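Local coordinates for protein putative dihydrodipicolinate synthase (Thermus thermophilus, PDB 2PCQ) that belongs to the dihydrodipicolinate synthetase family and folds as a TIM barrel with added helices, its precise function being unassigned, at residues 2-7 against 30-35; 6-11 against 19-24; 231-236 against 267-272. All coordinates share one frame; numbering follows the deposited sequence.

Contact 1: residues 2-7 against 30-35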
loop_
_atom_site.group_PDB
_atom_site.type_symbol
_atom_site.label_atom_id
_atom_site.label_comp_id
_atom_site.label_asym_id
_atom_site.label_seq_id
_atom_site.Cartn_x
_atom_site.Cartn_y
_atom_site.Cartn_z
ATOM N N ILE A 2 -6.369 -31.181 8.877
ATOM C CA ILE A 2 -5.557 -30.258 9.655
ATOM C C ILE A 2 -4.107 -30.679 9.471
ATOM O O ILE A 2 -3.734 -31.804 9.816
ATOM C CB ILE A 2 -5.890 -30.334 11.171
ATOM C CG1 ILE A 2 -7.353 -29.935 11.425
ATOM C CG2 ILE A 2 -4.932 -29.442 11.960
ATOM C CD1 ILE A 2 -7.673 -28.499 10.998
ATOM N N LEU A 3 -3.306 -29.786 8.902
ATOM C CA LEU A 3 -1.892 -30.067 8.686
ATOM C C LEU A 3 -1.049 -28.923 9.215
ATOM O O LEU A 3 -1.385 -27.758 9.041
ATOM C CB LEU A 3 -1.571 -30.248 7.198
ATOM C CG LEU A 3 -2.187 -31.427 6.452
ATOM C CD1 LEU A 3 -3.617 -31.101 6.041
ATOM C CD2 LEU A 3 -1.341 -31.726 5.228
ATOM N N PRO A 4 0.060 -29.243 9.891
ATOM C CA PRO A 4 0.876 -28.144 10.392
ATOM C C PRO A 4 2.098 -27.900 9.511
ATOM O O PRO A 4 2.657 -28.835 8.938
ATOM C CB PRO A 4 1.282 -28.636 11.770
ATOM C CG PRO A 4 1.564 -30.094 11.490
ATOM C CD PRO A 4 0.386 -30.500 10.596
ATOM N N PRO A 5 2.498 -26.630 9.358
ATOM C CA PRO A 5 3.678 -26.325 8.548
ATOM C C PRO A 5 4.828 -26.442 9.552
ATOM O O PRO A 5 5.127 -25.492 10.278
ATOM C CB PRO A 5 3.427 -24.885 8.102
ATOM C CG PRO A 5 2.687 -24.303 9.268
ATOM C CD PRO A 5 1.708 -25.414 9.623
ATOM N N ILE A 6 5.458 -27.610 9.619
ATOM C CA ILE A 6 6.531 -27.794 10.585
ATOM C C ILE A 6 7.767 -26.949 10.303
ATOM O O ILE A 6 8.192 -26.795 9.158
ATOM C CB ILE A 6 6.963 -29.279 10.707
ATOM C CG1 ILE A 6 7.600 -29.765 9.406
ATOM C CG2 ILE A 6 5.756 -30.140 11.064
ATOM C CD1 ILE A 6 8.260 -31.126 9.541
ATOM N N PRO A 7 8.352 -26.369 11.358
ATOM C CA PRO A 7 9.545 -25.549 11.166
ATOM C C PRO A 7 10.743 -26.433 10.858
ATOM O O PRO A 7 10.703 -27.642 11.089
ATOM C CB PRO A 7 9.682 -24.820 12.501
ATOM C CG PRO A 7 9.131 -25.806 13.476
ATOM C CD PRO A 7 7.903 -26.331 12.762
ATOM N N PRO A 30 1.641 -37.812 14.315
ATOM C CA PRO A 30 0.548 -38.633 14.856
ATOM C C PRO A 30 -0.688 -37.826 15.251
ATOM O O PRO A 30 -1.813 -38.333 15.234
ATOM C CB PRO A 30 1.190 -39.306 16.068
ATOM C CG PRO A 30 2.625 -39.435 15.652
ATOM C CD PRO A 30 2.894 -38.075 15.046
ATOM N N LEU A 31 -0.468 -36.566 15.601
ATOM C CA LEU A 31 -1.542 -35.683 16.039
ATOM C C LEU A 31 -2.301 -34.986 14.918
ATOM O O LEU A 31 -3.322 -34.342 15.172
ATOM C CB LEU A 31 -0.965 -34.628 16.983
ATOM C CG LEU A 31 -0.359 -35.158 18.285
ATOM C CD1 LEU A 31 0.525 -34.103 18.927
ATOM C CD2 LEU A 31 -1.486 -35.568 19.223
ATOM N N VAL A 32 -1.817 -35.123 13.685
ATOM C CA VAL A 32 -2.439 -34.461 12.540
ATOM C C VAL A 32 -2.697 -35.385 11.350
ATOM O O VAL A 32 -2.269 -36.536 11.339
ATOM C CB VAL A 32 -1.555 -33.281 12.064
ATOM C CG1 VAL A 32 -1.472 -32.219 13.154
ATOM C CG2 VAL A 32 -0.151 -33.789 11.733
ATOM N N ASP A 33 -3.392 -34.865 10.342
ATOM C CA ASP A 33 -3.714 -35.641 9.145
ATOM C C ASP A 33 -2.524 -35.803 8.205
ATOM O O ASP A 33 -2.490 -36.720 7.385
ATOM C CB ASP A 33 -4.869 -34.980 8.393
ATOM C CG ASP A 33 -6.172 -35.045 9.160
ATOM O OD1 ASP A 33 -6.737 -36.153 9.268
ATOM O OD2 ASP A 33 -6.624 -33.995 9.664
ATOM N N GLY A 34 -1.557 -34.901 8.325
ATOM C CA GLY A 34 -0.382 -34.953 7.480
ATOM C C GLY A 34 0.506 -33.766 7.782
ATOM O O GLY A 34 0.141 -32.901 8.575
ATOM N N LEU A 35 1.671 -33.716 7.149
ATOM C CA LEU A 35 2.600 -32.622 7.384
ATOM C C LEU A 35 2.882 -31.816 6.129
ATOM O O LEU A 35 2.790 -32.329 5.011
ATOM C CB LEU A 35 3.940 -33.161 7.895
ATOM C CG LEU A 35 4.007 -34.044 9.141
ATOM C CD1 LEU A 35 5.440 -34.538 9.303
ATOM C CD2 LEU A 35 3.559 -33.267 10.375
#
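Leu35, Pro4 and Ile2 give up the most surface where residues 2-7 run beside residues 30-35, and each does so differently. The CB of Leu35 is directed away from segment 2-7, yet its CD2 methyl still meets Pro4 CG and Ile6 CG2, each at 3.9 Å. Ile6 can offer that methyl because its CG1 takes the crowded position between backbone N and carbonyl carbon (chi1 66°), which leaves CG2 on the side of Leu35.

Pro4 works through the CD corner of its ring. Pro4 CD lies 3.5 Å from Val32 CG2, the ring corner meeting the valine methyl, and 3.1 Å from the carbonyl oxygen Gly34 O. The same oxygen receives a CA-H...O contact from Leu3 CA at 3.5 Å, and Leu3 CB and CG also border it.

Ile2 takes part mostly through its backbone. Its N donates to Asp33 OD2 (2.9 Å), on the anti side of the carboxylate and 21° out of its plane, while its O accepts from Asp33 N at 3.1 Å with a C=O...donor angle of 167°. Asp33 thus engages both backbone polar atoms of Ile2, one through its carboxylate and one through its own N-H. Its OD2 also forms a salt bridge to Arg205, which probably steadies the carboxylate, while the Ile2 side chain turns to Tyr204 and Leu208 of helix 201-212.

Backbone hydrogen bonds between Leu3 and Gly192 and between Pro4 O and Leu36 tie this first strand to both its barrel neighbours. The contact thus joins strand 2-6 to the loop leading into strand 36-37, the start of the parallel closed sheet of a TIM barrel.

Contact 2: residues 6-11 against 19-24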
loop_
_atom_site.group_PDB
_atom_site.type_symbol
_atom_site.label_atom_id
_atom_site.label_comp_id
_atom_site.label_asym_id
_atom_site.label_seq_id
_atom_site.Cartn_x
_atom_site.Cartn_y
_atom_site.Cartn_z
ATOM N N ILE A 6 5.458 -27.610 9.619
ATOM C CA ILE A 6 6.531 -27.794 10.585
ATOM C C ILE A 6 7.767 -26.949 10.303
ATOM O O ILE A 6 8.192 -26.795 9.158
ATOM C CB ILE A 6 6.963 -29.279 10.707
ATOM C CG1 ILE A 6 7.600 -29.765 9.406
ATOM C CG2 ILE A 6 5.756 -30.140 11.064
ATOM C CD1 ILE A 6 8.260 -31.126 9.541
ATOM N N PRO A 7 8.352 -26.369 11.358
ATOM C CA PRO A 7 9.545 -25.549 11.166
ATOM C C PRO A 7 10.743 -26.433 10.858
ATOM O O PRO A 7 10.703 -27.642 11.089
ATOM C CB PRO A 7 9.682 -24.820 12.501
ATOM C CG PRO A 7 9.131 -25.806 13.476
ATOM C CD PRO A 7 7.903 -26.331 12.762
ATOM N N THR A 8 11.792 -25.835 10.301
ATOM C CA THR A 8 13.012 -26.565 9.988
ATOM C C THR A 8 14.041 -26.111 11.017
ATOM O O THR A 8 14.447 -24.950 11.035
ATOM C CB THR A 8 13.515 -26.244 8.572
ATOM O OG1 THR A 8 12.513 -26.621 7.620
ATOM C CG2 THR A 8 14.800 -27.014 8.279
ATOM N N PRO A 9 14.466 -27.027 11.899
ATOM C CA PRO A 9 15.442 -26.753 12.957
ATOM C C PRO A 9 16.862 -26.409 12.527
ATOM O O PRO A 9 17.423 -27.043 11.641
ATOM C CB PRO A 9 15.420 -28.035 13.797
ATOM C CG PRO A 9 14.076 -28.639 13.501
ATOM C CD PRO A 9 13.941 -28.397 12.024
ATOM N N PHE A 10 17.420 -25.391 13.179
ATOM C CA PHE A 10 18.798 -24.946 12.977
ATOM C C PHE A 10 19.310 -24.803 14.412
ATOM O O PHE A 10 18.520 -24.515 15.311
ATOM C CB PHE A 10 18.865 -23.553 12.325
ATOM C CG PHE A 10 18.357 -23.501 10.911
ATOM C CD1 PHE A 10 19.109 -24.027 9.865
ATOM C CD2 PHE A 10 17.121 -22.920 10.626
ATOM C CE1 PHE A 10 18.640 -23.975 8.550
ATOM C CE2 PHE A 10 16.641 -22.861 9.322
ATOM C CZ PHE A 10 17.401 -23.391 8.278
ATOM N N ASP A 11 20.601 -25.020 14.648
ATOM C CA ASP A 11 21.113 -24.814 15.998
ATOM C C ASP A 11 21.302 -23.304 16.102
ATOM O O ASP A 11 20.989 -22.582 15.155
ATOM C CB ASP A 11 22.445 -25.544 16.234
ATOM C CG ASP A 11 23.510 -25.192 15.210
ATOM O OD1 ASP A 11 23.569 -24.025 14.764
ATOM O OD2 ASP A 11 24.304 -26.093 14.866
ATOM N N GLU A 19 18.782 -34.355 12.518
ATOM C CA GLU A 19 18.261 -35.219 13.571
ATOM C C GLU A 19 17.047 -34.576 14.235
ATOM O O GLU A 19 16.023 -35.226 14.439
ATOM C CB GLU A 19 19.342 -35.491 14.622
ATOM C CG GLU A 19 20.508 -36.346 14.138
ATOM C CD GLU A 19 21.242 -35.740 12.955
ATOM O OE1 GLU A 19 21.578 -34.535 13.013
ATOM O OE2 GLU A 19 21.490 -36.470 11.969
ATOM N N ALA A 20 17.168 -33.295 14.569
ATOM C CA ALA A 20 16.073 -32.571 15.205
ATOM C C ALA A 20 14.866 -32.499 14.277
ATOM O O ALA A 20 13.729 -32.643 14.714
ATOM C CB ALA A 20 16.526 -31.164 15.582
ATOM N N PHE A 21 15.125 -32.282 12.992
ATOM C CA PHE A 21 14.071 -32.180 11.988
ATOM C C PHE A 21 13.238 -33.463 11.981
ATOM O O PHE A 21 12.006 -33.422 12.022
ATOM C CB PHE A 21 14.715 -31.941 10.613
ATOM C CG PHE A 21 13.771 -31.395 9.561
ATOM C CD1 PHE A 21 12.591 -30.744 9.916
ATOM C CD2 PHE A 21 14.111 -31.472 8.209
ATOM C CE1 PHE A 21 11.761 -30.179 8.939
ATOM C CE2 PHE A 21 13.289 -30.909 7.225
ATOM C CZ PHE A 21 12.115 -30.259 7.593
ATOM N N ARG A 22 13.921 -34.602 11.946
ATOM C CA ARG A 22 13.258 -35.902 11.926
ATOM C C ARG A 22 12.472 -36.168 13.211
ATOM O O ARG A 22 11.343 -36.656 13.169
ATOM C CB ARG A 22 14.299 -37.006 11.704
ATOM C CG ARG A 22 13.732 -38.409 11.669
ATOM C CD ARG A 22 14.787 -39.436 11.265
ATOM N NE ARG A 22 16.013 -39.328 12.053
ATOM C CZ ARG A 22 17.152 -38.806 11.604
ATOM N NH1 ARG A 22 17.231 -38.342 10.363
ATOM N NH2 ARG A 22 18.215 -38.747 12.395
ATOM N N GLU A 23 13.064 -35.836 14.353
ATOM C CA GLU A 23 12.401 -36.052 15.633
ATOM C C GLU A 23 11.161 -35.177 15.764
ATOM O O GLU A 23 10.131 -35.611 16.278
ATOM C CB GLU A 23 13.358 -35.748 16.787
ATOM C CG GLU A 23 12.816 -36.146 18.149
ATOM C CD GLU A 23 13.731 -35.739 19.286
ATOM O OE1 GLU A 23 14.957 -35.954 19.168
ATOM O OE2 GLU A 23 13.223 -35.213 20.301
ATOM N N LEU A 24 11.268 -33.935 15.302
ATOM C CA LEU A 24 10.153 -33.002 15.372
ATOM C C LEU A 24 8.978 -33.510 14.547
ATOM O O LEU A 24 7.836 -33.494 15.001
ATOM C CB LEU A 24 10.584 -31.630 14.853
ATOM C CG LEU A 24 9.537 -30.521 14.900
ATOM C CD1 LEU A 24 9.176 -30.227 16.348
ATOM C CD2 LEU A 24 10.083 -29.276 14.215
#
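Phe21 turns its ring toward the 6-11 loop and is met there from several directions. Thr8 CG2 stands over one face, 4.2 Å from the ring centroid and only 9° off the normal, a CH-pi contact with the methyl almost exactly above the centre. Pro9 CD comes in obliquely at 3.4 Å from Phe21 CD1, the two side chains crossing at about a right angle. A similar crossing brings Ile6 CD1 to 3.7 Å from Phe21 CE1; with chi2 at 170° the Ile6 chain is extended, which carries this terminal methyl out to the ring. The ring itself reaches the loop because CG lies anti to the backbone N (chi1 -162°), although the CB of Phe21 is not aimed straight at it.

These side chains fill the first beta-alpha connection of the barrel, where the chain leaves strand 2-6 and turns back along helix 18-28. The loop and the helix pack on each other almost wholly through apolar groups, and every touching residue is buried.

One turn further along the helix, Leu24 directs its CB toward the loop and lays CD2 3.7 Å from Pro7 CG, again crossing at about a right angle; Pro7 O touches both this methyl and Phe21 CE1. One turn back from Leu24, Ala20 CB meets Pro9 CB at 3.8 Å, so that Pro9 bridges Ala20 and Phe21. Thr8 is held by its other branch: OG1 hydrogen-bonds to Gly42 O, which probably helps to hold the rotation that places CG2 over the aromatic face. The Pro7 ring also rests against Lys242 and Leu245 of helix 216-247.

Contact 3: residues 231-236 against 267-272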
loop_
_atom_site.group_PDB
_atom_site.type_symbol
_atom_site.label_atom_id
_atom_site.label_comp_id
_atom_site.label_asym_id
_atom_site.label_seq_id
_atom_site.Cartn_x
_atom_site.Cartn_y
_atom_site.Cartn_z
ATOM N N ASP A 231 -3.764 -15.395 16.688
ATOM C CA ASP A 231 -3.485 -13.979 16.452
ATOM C C ASP A 231 -2.065 -13.608 16.854
ATOM O O ASP A 231 -1.347 -12.969 16.089
ATOM C CB ASP A 231 -4.474 -13.110 17.234
ATOM C CG ASP A 231 -4.181 -11.620 17.101
ATOM O OD1 ASP A 231 -4.343 -11.071 15.991
ATOM O OD2 ASP A 231 -3.782 -10.998 18.109
ATOM N N LEU A 232 -1.664 -14.002 18.060
ATOM C CA LEU A 232 -0.320 -13.695 18.539
ATOM C C LEU A 232 0.752 -14.432 17.750
ATOM O O LEU A 232 1.798 -13.868 17.445
ATOM C CB LEU A 232 -0.185 -14.035 20.024
ATOM C CG LEU A 232 -0.829 -13.028 20.977
ATOM C CD1 LEU A 232 -0.767 -13.556 22.397
ATOM C CD2 LEU A 232 -0.108 -11.682 20.863
ATOM N N LEU A 233 0.494 -15.692 17.419
ATOM C CA LEU A 233 1.463 -16.472 16.665
ATOM C C LEU A 233 1.720 -15.839 15.299
ATOM O O LEU A 233 2.855 -15.818 14.822
ATOM C CB LEU A 233 0.970 -17.913 16.496
ATOM C CG LEU A 233 1.991 -18.932 15.979
ATOM C CD1 LEU A 233 3.209 -18.957 16.901
ATOM C CD2 LEU A 233 1.346 -20.314 15.902
ATOM N N ALA A 234 0.668 -15.320 14.674
ATOM C CA ALA A 234 0.805 -14.683 13.368
ATOM C C ALA A 234 1.701 -13.454 13.486
ATOM O O ALA A 234 2.474 -13.153 12.579
ATOM C CB ALA A 234 -0.563 -14.281 12.827
ATOM N N LYS A 235 1.595 -12.749 14.607
ATOM C CA LYS A 235 2.411 -11.562 14.832
ATOM C C LYS A 235 3.853 -11.938 15.158
ATOM O O LYS A 235 4.783 -11.236 14.771
ATOM C CB LYS A 235 1.831 -10.723 15.979
ATOM C CG LYS A 235 0.485 -10.090 15.666
ATOM C CD LYS A 235 -0.124 -9.439 16.903
ATOM C CE LYS A 235 -1.459 -8.783 16.583
ATOM N NZ LYS A 235 -2.143 -8.305 17.810
ATOM N N GLY A 236 4.031 -13.052 15.865
ATOM C CA GLY A 236 5.364 -13.489 16.237
ATOM C C GLY A 236 6.135 -14.235 15.158
ATOM O O GLY A 236 7.355 -14.348 15.232
ATOM N N GLU A 267 6.584 -12.911 26.244
ATOM C CA GLU A 267 5.926 -12.584 27.503
ATOM C C GLU A 267 4.404 -12.582 27.385
ATOM O O GLU A 267 3.704 -12.993 28.310
ATOM C CB GLU A 267 6.421 -11.230 28.014
ATOM C CG GLU A 267 5.781 -10.782 29.311
ATOM C CD GLU A 267 6.521 -9.622 29.952
ATOM O OE1 GLU A 267 6.770 -8.615 29.257
ATOM O OE2 GLU A 267 6.853 -9.719 31.153
ATOM N N ARG A 268 3.890 -12.120 26.251
ATOM C CA ARG A 268 2.448 -12.089 26.036
ATOM C C ARG A 268 1.929 -13.464 25.626
ATOM O O ARG A 268 0.818 -13.850 25.978
ATOM C CB ARG A 268 2.091 -11.080 24.941
ATOM C CG ARG A 268 2.297 -9.626 25.325
ATOM C CD ARG A 268 2.127 -8.720 24.112
ATOM N NE ARG A 268 0.808 -8.853 23.503
ATOM C CZ ARG A 268 0.457 -8.283 22.353
ATOM N NH1 ARG A 268 1.332 -7.543 21.686
ATOM N NH2 ARG A 268 -0.769 -8.450 21.871
ATOM N N PHE A 269 2.743 -14.203 24.882
ATOM C CA PHE A 269 2.343 -15.520 24.401
ATOM C C PHE A 269 2.362 -16.613 25.465
ATOM O O PHE A 269 1.475 -17.462 25.495
ATOM C CB PHE A 269 3.248 -15.943 23.243
ATOM C CG PHE A 269 2.697 -17.070 22.423
ATOM C CD1 PHE A 269 1.607 -16.865 21.582
ATOM C CD2 PHE A 269 3.276 -18.331 22.474
ATOM C CE1 PHE A 269 1.105 -17.901 20.799
ATOM C CE2 PHE A 269 2.783 -19.373 21.697
ATOM C CZ PHE A 269 1.695 -19.158 20.854
ATOM N N LEU A 270 3.376 -16.595 26.327
ATOM C CA LEU A 270 3.526 -17.608 27.373
ATOM C C LEU A 270 2.226 -17.953 28.102
ATOM O O LEU A 270 1.801 -19.106 28.097
ATOM C CB LEU A 270 4.604 -17.172 28.379
ATOM C CG LEU A 270 4.897 -18.091 29.574
ATOM C CD1 LEU A 270 5.310 -19.476 29.092
ATOM C CD2 LEU A 270 6.001 -17.471 30.426
ATOM N N PRO A 271 1.572 -16.961 28.729
ATOM C CA PRO A 271 0.324 -17.263 29.437
ATOM C C PRO A 271 -0.785 -17.810 28.539
ATOM O O PRO A 271 -1.613 -18.607 28.982
ATOM C CB PRO A 271 -0.044 -15.926 30.084
ATOM C CG PRO A 271 0.565 -14.918 29.160
ATOM C CD PRO A 271 1.907 -15.531 28.849
ATOM N N VAL A 272 -0.805 -17.380 27.280
ATOM C CA VAL A 272 -1.817 -17.864 26.351
ATOM C C VAL A 272 -1.586 -19.351 26.097
ATOM O O VAL A 272 -2.517 -20.153 26.159
ATOM C CB VAL A 272 -1.767 -17.097 25.005
ATOM C CG1 VAL A 272 -2.690 -17.762 23.992
ATOM C CG2 VAL A 272 -2.196 -15.649 25.216
HETATM O O HOH W 1 0.012 -6.040 19.067
#
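Leu232 faces helix 267-272 with CB, CD1 and CD2, and each of the three meets a different residue. Leu232 CD2 lies over one face of the Arg268 guanidinium, 3.3 Å above its plane and offset toward the rim, with 3.4 Å to Arg268 NH2. Leu232 CD1 meets Val272 CG2 at 3.8 Å. Leu232 CB approaches the edge of the Phe269 ring, near its plane, at 3.7 Å from Phe269 CD1. With CG beside the backbone N (chi1 -77°) and the chain extended at chi2, the two methyls diverge to Arg268 and Val272.

Phe269 extends the apolar patch inward, its CZ lying 4.2 Å from Leu233 CD1. The ring also packs on Leu229, Leu240 and Ala244 of helix 216-247 and on Leu199, while Leu233 continues to Ala195 and Ala196. The axes of these two helical segments run roughly antiparallel, at 147°, and come no closer than 10.4 Å, a separation bridged by side chains without backbone-to-backbone contact.

On the outer side of this apolar centre lie charged groups. Arg268 bends at chi3 (59°), which turns its guanidinium back across Leu232. Lys235 NZ sits 4.3 Å from Arg268 NH2, and one water accepts from both residues: from Arg268 NH1 at the guanidinium edge, and weakly from Lys235 NZ. Lys235 is also held within its own helix by a salt bridge to Asp231 OD2, met on the syn side.

Two positive groups thus share the exposed side, and the carboxylate of Asp231 and the water probably ease the repulsion between them. Since the direct contacts are apolar side chains and a leucine methyl over a guanidinium face, the association probably rests mainly on shape fit, with the charges left at the solvent side.

Contacts 1 and 2 start from the same stretch and share Ile6 and Pro7, while contact 3 touches neither. Contact 1 lies deepest, its centre about 9 Å from the centre of the chain, and combines backbone and carboxylate hydrogen bonds with apolar packing where a strand meets a loop. Contact 2, centred about 16 Å out, is also buried but relies on aromatic and aliphatic packing between a loop and a helix. Contact 3, about 18 Å out, joins helices 216-247 and 266-278 and is partly buried, with charged groups and a water at its exposed side. Helix 216-247 also reaches Pro7, which brings it to the segment shared by the other two.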